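Local coordinates for protein tRNA dimethylallyltransferase (Staphylococcus epidermidis ATCC 12228, PDB 3D3Q) that probably transfers a dimethylallyl group from dimethylallyl diphosphate onto adenosine 37 of tRNAs that read codons beginning with uridine, at residues R207-L212 and N294-S299. Sequence-based numbering, arbitrary orientation.
Sequences RETLYL and NKERMS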
loop_
_atom_site.group_PDB
_atom_site.type_symbol
_atom_site.label_atom_id
_atom_site.label_comp_id
_atom_site.label_asym_id
_atom_site.label_seq_id
_atom_site.Cartn_x
_atom_site.Cartn_y
_atom_site.Cartn_z
ATOM N N ARG A 207 2.150 -3.281 14.940
ATOM C CA ARG A 207 3.166 -4.199 14.442
ATOM C C ARG A 207 2.937 -5.585 15.027
ATOM O O ARG A 207 3.238 -6.594 14.388
ATOM C CB ARG A 207 4.583 -3.726 14.812
ATOM C CG ARG A 207 5.642 -4.134 13.776
ATOM C CD ARG A 207 6.990 -4.573 14.354
ATOM N NE ARG A 207 7.662 -3.625 15.186
ATOM C CZ ARG A 207 8.390 -3.772 16.295
ATOM N NH1 ARG A 207 8.868 -2.649 16.780
ATOM N NH2 ARG A 207 8.636 -4.914 16.939
ATOM N N GLU A 208 2.409 -5.632 16.246
ATOM C CA GLU A 208 2.146 -6.907 16.904
ATOM C C GLU A 208 1.151 -7.723 16.079
ATOM O O GLU A 208 1.466 -8.824 15.620
ATOM C CB GLU A 208 1.567 -6.696 18.312
ATOM C CG GLU A 208 2.473 -6.004 19.346
ATOM C CD GLU A 208 2.345 -4.477 19.349
ATOM O OE1 GLU A 208 3.139 -3.815 18.645
ATOM O OE2 GLU A 208 1.443 -3.943 20.047
ATOM N N THR A 209 -0.051 -7.174 15.896
ATOM C CA THR A 209 -1.100 -7.855 15.144
ATOM C C THR A 209 -0.658 -8.123 13.709
ATOM O O THR A 209 -0.894 -9.199 13.169
ATOM C CB THR A 209 -2.423 -7.029 15.126
ATOM O OG1 THR A 209 -2.823 -6.709 16.465
ATOM C CG2 THR A 209 -3.544 -7.824 14.467
ATOM N N LEU A 210 -0.016 -7.138 13.099
ATOM C CA LEU A 210 0.463 -7.274 11.736
ATOM C C LEU A 210 1.318 -8.531 11.584
ATOM O O LEU A 210 0.982 -9.438 10.819
ATOM C CB LEU A 210 1.294 -6.045 11.351
ATOM C CG LEU A 210 2.022 -6.056 9.991
ATOM C CD1 LEU A 210 0.987 -6.090 8.886
ATOM C CD2 LEU A 210 2.917 -4.830 9.838
ATOM N N TYR A 211 2.420 -8.575 12.325
ATOM C CA TYR A 211 3.345 -9.700 12.273
ATOM C C TYR A 211 2.696 -11.044 12.568
ATOM O O TYR A 211 3.057 -12.068 11.985
ATOM C CB TYR A 211 4.527 -9.467 13.232
ATOM C CG TYR A 211 5.567 -8.490 12.711
ATOM C CD1 TYR A 211 6.828 -8.405 13.294
ATOM C CD2 TYR A 211 5.296 -7.670 11.618
ATOM C CE1 TYR A 211 7.797 -7.531 12.799
ATOM C CE2 TYR A 211 6.252 -6.794 11.115
ATOM C CZ TYR A 211 7.502 -6.731 11.710
ATOM O OH TYR A 211 8.454 -5.875 11.203
ATOM N N LEU A 212 1.729 -11.042 13.469
ATOM C CA LEU A 212 1.050 -12.274 13.816
ATOM C C LEU A 212 0.185 -12.763 12.651
ATOM O O LEU A 212 0.198 -13.948 12.316
ATOM C CB LEU A 212 0.198 -12.044 15.056
ATOM C CG LEU A 212 -0.435 -13.296 15.639
ATOM C CD1 LEU A 212 0.651 -14.295 16.019
ATOM C CD2 LEU A 212 -1.261 -12.903 16.848
ATOM N N ASN A 294 -7.837 2.308 11.255
ATOM C CA ASN A 294 -7.221 1.338 12.166
ATOM C C ASN A 294 -8.027 0.023 12.197
ATOM O O ASN A 294 -9.077 -0.055 12.807
ATOM C CB ASN A 294 -7.116 1.969 13.563
ATOM C CG ASN A 294 -6.264 1.153 14.522
ATOM O OD1 ASN A 294 -5.876 1.651 15.582
ATOM N ND2 ASN A 294 -5.976 -0.105 14.163
ATOM N N LYS A 295 -7.518 -1.000 11.524
ATOM C CA LYS A 295 -8.181 -2.285 11.446
ATOM C C LYS A 295 -8.400 -2.931 12.811
ATOM O O LYS A 295 -9.259 -3.804 12.965
ATOM C CB LYS A 295 -7.369 -3.226 10.578
ATOM C CG LYS A 295 -8.032 -4.522 10.285
ATOM C CD LYS A 295 -7.024 -5.644 10.236
ATOM C CE LYS A 295 -7.283 -6.549 9.051
ATOM N NZ LYS A 295 -8.724 -6.806 8.847
ATOM N N GLU A 296 -7.638 -2.508 13.810
ATOM C CA GLU A 296 -7.777 -3.067 15.152
ATOM C C GLU A 296 -8.880 -2.397 15.962
ATOM O O GLU A 296 -8.970 -2.589 17.175
ATOM C CB GLU A 296 -6.447 -2.936 15.899
ATOM C CG GLU A 296 -5.360 -3.859 15.397
ATOM C CD GLU A 296 -4.017 -3.588 16.048
ATOM O OE1 GLU A 296 -3.074 -4.382 15.833
ATOM O OE2 GLU A 296 -3.899 -2.574 16.771
ATOM N N ARG A 297 -9.731 -1.639 15.280
ATOM C CA ARG A 297 -10.799 -0.900 15.938
ATOM C C ARG A 297 -12.030 -0.744 15.043
ATOM O O ARG A 297 -13.104 -0.353 15.492
ATOM C CB ARG A 297 -10.240 0.469 16.368
ATOM C CG ARG A 297 -11.244 1.484 16.856
ATOM C CD ARG A 297 -11.724 2.317 15.693
ATOM N NE ARG A 297 -12.252 3.572 16.117
ATOM C CZ ARG A 297 -13.386 4.210 15.848
ATOM N NH1 ARG A 297 -14.370 3.776 15.060
ATOM N NH2 ARG A 297 -13.481 5.392 16.431
HETATM N N MSE A 298 -11.867 -1.071 13.774
HETATM C CA MSE A 298 -12.957 -0.963 12.832
HETATM C C MSE A 298 -13.159 -2.258 12.072
HETATM O O MSE A 298 -12.242 -3.063 11.928
HETATM C CB MSE A 298 -12.686 0.147 11.837
HETATM C CG MSE A 298 -12.751 1.532 12.423
HETATM SE SE MSE A 298 -12.340 2.871 11.076
HETATM C CE MSE A 298 -10.612 3.472 11.781
ATOM N N SER A 299 -14.363 -2.435 11.555
ATOM C CA SER A 299 -14.701 -3.632 10.822
ATOM C C SER A 299 -14.968 -3.322 9.367
ATOM O O SER A 299 -15.115 -2.169 9.001
ATOM C CB SER A 299 -15.948 -4.245 11.421
ATOM O OG SER A 299 -17.028 -3.348 11.297
#
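Thr-209, in the first turn of helix 207-224, meets Glu-296, in the loop between strand 291-294 and helix 300-314, and this pair carries the whole contact. The two side chains approach from opposite directions, and the model places Thr-209 OG1 as donor to Glu-296 OE1 in a hydrogen bond that is doubtful in detail. Its length, Thr-209 OG1 to Glu-296 OE1, 2.4 Å, is too short to be taken literally, because OE1 is also crowded against the threonine and the resolution is 2.7 Å. With CG anti to its own carbonyl carbon (chi1 -71°) and an extended chain beyond (chi2 173°), Glu-296 spans much of the 8.2 Å between the CA atoms of Thr-209 and Glu-296.

The close-fitting part is thus one hydroxyl and one carboxylate oxygen. Around it the interface is sparse: only 98 Å² is buried in total, and Glu-296 remains exposed. Glu-208 OE2 lies 6.2 Å from Glu-296 OE1, a like-charge neighbour without direct contact.

Ser-206, just before the helix, ties the site to the helix start: its OG bonds both OE1 of Glu-296 and the backbone N of Thr-209. The contact therefore joins the loop leaving edge strand 291-294 of the parallel sheet to the helix following the adjacent strand 197-204, with the side chain of Thr-209 about 9 Å from that of Pro-15 in the predicted ATP-binding loop. The Ser-206 hydroxyl, with that of Thr-209 as a possible second, would probably help the carboxylate stay ionised, and a carboxylate near the helix N-terminus would probably be stabilised by the helix dipole.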